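Local coordinates for protein transcriptional regulator KdgR (Pseudomonas aeruginosa, PDB 5Y6I) that probably binds DNA and regulates transcription as a member of the IclR family, with a helix-turn-helix domain joined to a GAF-like C-terminal domain, at residues 148-158 with 190-201. Residues are numbered along the deposited sequence; the frame is centred on the assembly and turned at random.
Sequences GSSTGLVFAAF and LEGIRARGLHAI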
# COMPACT_ATOMS: atom_id res chain seq x y z
N GLY A 148 7.01 -8.70 -26.57
CA GLY A 148 6.27 -8.69 -27.82
C GLY A 148 4.95 -7.95 -27.76
O GLY A 148 4.33 -7.74 -28.80
N SER A 149 4.52 -7.54 -26.56
CA SER A 149 3.26 -6.82 -26.39
C SER A 149 3.50 -5.46 -25.73
O SER A 149 4.54 -5.21 -25.13
CB SER A 149 2.26 -7.64 -25.55
OG SER A 149 2.79 -7.97 -24.28
N SER A 150 2.50 -4.58 -25.85
CA SER A 150 2.61 -3.26 -25.24
C SER A 150 2.42 -3.34 -23.73
O SER A 150 3.01 -2.57 -22.98
CB SER A 150 1.58 -2.32 -25.85
OG SER A 150 0.28 -2.89 -25.77
N THR A 151 1.57 -4.27 -23.30
CA THR A 151 1.38 -4.54 -21.88
C THR A 151 2.67 -5.05 -21.24
O THR A 151 3.02 -4.67 -20.12
CB THR A 151 0.26 -5.56 -21.74
OG1 THR A 151 -0.87 -5.14 -22.53
CG2 THR A 151 -0.16 -5.70 -20.32
N GLY A 152 3.39 -5.92 -21.95
CA GLY A 152 4.62 -6.46 -21.41
C GLY A 152 5.73 -5.44 -21.35
O GLY A 152 6.59 -5.50 -20.47
N LEU A 153 5.73 -4.48 -22.29
CA LEU A 153 6.80 -3.48 -22.29
C LEU A 153 6.63 -2.48 -21.15
O LEU A 153 7.62 -2.08 -20.53
CB LEU A 153 6.86 -2.76 -23.64
CG LEU A 153 7.24 -3.63 -24.84
CD1 LEU A 153 7.99 -2.83 -25.91
CD2 LEU A 153 8.09 -4.80 -24.41
N VAL A 154 5.40 -2.08 -20.84
CA VAL A 154 5.21 -1.17 -19.72
C VAL A 154 5.67 -1.83 -18.42
O VAL A 154 6.42 -1.24 -17.64
CB VAL A 154 3.75 -0.70 -19.61
CG1 VAL A 154 3.60 0.20 -18.34
CG2 VAL A 154 3.32 0.05 -20.88
N PHE A 155 5.25 -3.07 -18.19
CA PHE A 155 5.77 -3.84 -17.06
C PHE A 155 7.30 -3.78 -17.01
O PHE A 155 7.89 -3.31 -16.03
CB PHE A 155 5.26 -5.28 -17.14
CG PHE A 155 3.83 -5.48 -16.61
CD1 PHE A 155 3.48 -5.04 -15.34
CD2 PHE A 155 2.85 -6.10 -17.38
CE1 PHE A 155 2.18 -5.23 -14.85
CE2 PHE A 155 1.55 -6.28 -16.89
CZ PHE A 155 1.22 -5.85 -15.62
N ALA A 156 7.97 -4.23 -18.08
CA ALA A 156 9.43 -4.18 -18.09
C ALA A 156 9.94 -2.77 -17.84
O ALA A 156 11.02 -2.59 -17.24
CB ALA A 156 9.98 -4.68 -19.43
N ALA A 157 9.21 -1.76 -18.28
CA ALA A 157 9.69 -0.40 -18.10
C ALA A 157 9.66 0.00 -16.63
O ALA A 157 10.54 0.74 -16.18
CB ALA A 157 8.85 0.58 -18.93
N PHE A 158 8.69 -0.50 -15.86
CA PHE A 158 8.44 0.02 -14.53
C PHE A 158 8.75 -0.94 -13.39
O PHE A 158 9.04 -0.47 -12.29
CB PHE A 158 6.99 0.49 -14.43
CG PHE A 158 6.72 1.74 -15.21
CD1 PHE A 158 6.38 1.68 -16.55
CD2 PHE A 158 6.88 2.98 -14.62
CE1 PHE A 158 6.16 2.83 -17.28
CE2 PHE A 158 6.66 4.14 -15.35
CZ PHE A 158 6.30 4.07 -16.69
N LEU A 190 13.25 1.30 -22.69
CA LEU A 190 12.62 1.31 -21.36
C LEU A 190 12.73 2.68 -20.70
O LEU A 190 11.82 3.11 -20.00
CB LEU A 190 13.25 0.23 -20.48
CG LEU A 190 13.14 -1.16 -21.11
CD1 LEU A 190 13.45 -2.25 -20.10
CD2 LEU A 190 11.73 -1.32 -21.69
N GLU A 191 13.84 3.37 -20.92
CA GLU A 191 13.93 4.75 -20.47
C GLU A 191 12.93 5.63 -21.20
O GLU A 191 12.44 6.62 -20.64
CB GLU A 191 15.37 5.24 -20.66
CG GLU A 191 15.62 6.72 -20.50
CD GLU A 191 17.09 7.05 -20.65
OE1 GLU A 191 17.52 8.19 -20.36
OE2 GLU A 191 17.83 6.13 -21.06
N GLY A 192 12.59 5.28 -22.43
CA GLY A 192 11.59 6.05 -23.16
C GLY A 192 10.21 5.86 -22.59
O GLY A 192 9.47 6.83 -22.39
N ILE A 193 9.83 4.61 -22.30
CA ILE A 193 8.49 4.34 -21.82
C ILE A 193 8.22 5.06 -20.49
O ILE A 193 7.07 5.41 -20.19
CB ILE A 193 8.28 2.81 -21.73
CG1 ILE A 193 8.68 2.14 -23.03
CG2 ILE A 193 6.84 2.47 -21.45
CD1 ILE A 193 8.60 0.62 -22.99
N ARG A 194 9.26 5.31 -19.69
CA ARG A 194 9.06 6.08 -18.46
C ARG A 194 8.99 7.58 -18.72
O ARG A 194 8.09 8.26 -18.21
CB ARG A 194 10.18 5.84 -17.46
CG ARG A 194 10.48 4.44 -17.13
CD ARG A 194 11.93 4.44 -16.63
NE ARG A 194 12.44 3.09 -16.69
CZ ARG A 194 13.72 2.80 -16.82
NH1 ARG A 194 14.62 3.77 -16.91
NH2 ARG A 194 14.09 1.54 -16.87
N ALA A 195 9.97 8.11 -19.45
CA ALA A 195 9.91 9.52 -19.83
C ALA A 195 8.53 9.90 -20.34
O ALA A 195 8.05 11.01 -20.07
CB ALA A 195 10.98 9.82 -20.88
N ARG A 196 7.85 8.96 -21.03
CA ARG A 196 6.59 9.22 -21.72
C ARG A 196 5.37 8.68 -20.99
O ARG A 196 4.26 9.16 -21.25
CB ARG A 196 6.63 8.59 -23.13
CG ARG A 196 7.71 9.15 -24.03
CD ARG A 196 7.64 8.57 -25.44
NE ARG A 196 8.71 7.61 -25.71
CZ ARG A 196 8.53 6.30 -25.88
NH1 ARG A 196 7.30 5.77 -25.84
NH2 ARG A 196 9.57 5.51 -26.13
N GLY A 197 5.54 7.69 -20.13
CA GLY A 197 4.44 7.22 -19.31
C GLY A 197 3.46 6.27 -19.98
O GLY A 197 2.54 5.79 -19.29
N LEU A 198 3.61 5.99 -21.27
CA LEU A 198 2.82 4.95 -21.92
C LEU A 198 3.66 4.35 -23.05
O LEU A 198 4.80 4.77 -23.29
CB LEU A 198 1.47 5.47 -22.45
CG LEU A 198 1.27 6.68 -23.39
CD1 LEU A 198 1.63 7.97 -22.74
CD2 LEU A 198 2.03 6.55 -24.70
N HIS A 199 3.07 3.39 -23.76
CA HIS A 199 3.75 2.80 -24.90
C HIS A 199 2.75 2.30 -25.93
O HIS A 199 1.74 1.68 -25.59
CB HIS A 199 4.64 1.63 -24.48
CG HIS A 199 5.60 1.22 -25.54
ND1 HIS A 199 6.59 2.06 -26.00
CD2 HIS A 199 5.67 0.09 -26.29
CE1 HIS A 199 7.26 1.45 -26.97
NE2 HIS A 199 6.71 0.26 -27.17
N ALA A 200 3.07 2.56 -27.20
CA ALA A 200 2.31 2.10 -28.35
C ALA A 200 3.07 1.00 -29.09
O ALA A 200 4.30 1.00 -29.13
CB ALA A 200 2.02 3.25 -29.32
N ILE A 201 2.32 0.05 -29.66
CA ILE A 201 2.89 -1.00 -30.51
C ILE A 201 2.01 -1.17 -31.74
O ILE A 201 0.78 -1.19 -31.65
CB ILE A 201 3.04 -2.36 -29.78
CG1 ILE A 201 1.67 -3.01 -29.53
CG2 ILE A 201 3.88 -2.20 -28.52
CD1 ILE A 201 1.70 -4.52 -29.34
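Arg194 NE donates to Ala157 O across 3.1 Å, and the bond is nearly straight, with an N-H...O angle of 170°. The carbonyl oxygen belongs to the last turn of helix 150-158 and meets the edge of the guanidinium close to its plane, while Leu190 O lies over one guanidinium face. Arg194 is extended from CG to NE, which brings NE to Ala157 O at the end of that helix; its CG lies over one face of the Phe158 ring, toward the rim. Helices 150-158 and 190-196 cross at 90°, their axes 8.6 Å apart at closest approach. Ala157 lies at the crossing, with its CB 3.6 Å from Ile193 CB. Ile193 is a knob in the hole formed by Leu153, Val154, Ala157 and Phe158; with CG1 beside the backbone N (chi1 -51°), CD1 reaches Leu153 CB at 3.9 Å and also lies over one face of the His199 ring, toward its rim. Leu190 CD1 comes against Ala156 O.

Beyond the turn at Gly197, strand 199-201 runs back roughly antiparallel to helix 150-158. Here Leu153 CD1 sits 3.6 Å from His199 NE2, and Ile201 CG2 packs 3.5 Å from Ser150 CB. Ser150 OG bonds to Ser213 OG on the adjacent strand, and Ser149 OG accepts from Gly152 N at the N-cap and is also hydrogen-bonded to Pro145 O. The example illustrates how consecutive elements can pack on one helix: helix 183-196 crosses the C-terminal half of helix 150-158, while strand 199-202, outermost within this chain in the antiparallel sheet, packs against its N-terminal half, within the GAF-like C-terminal domain of IclR regulators.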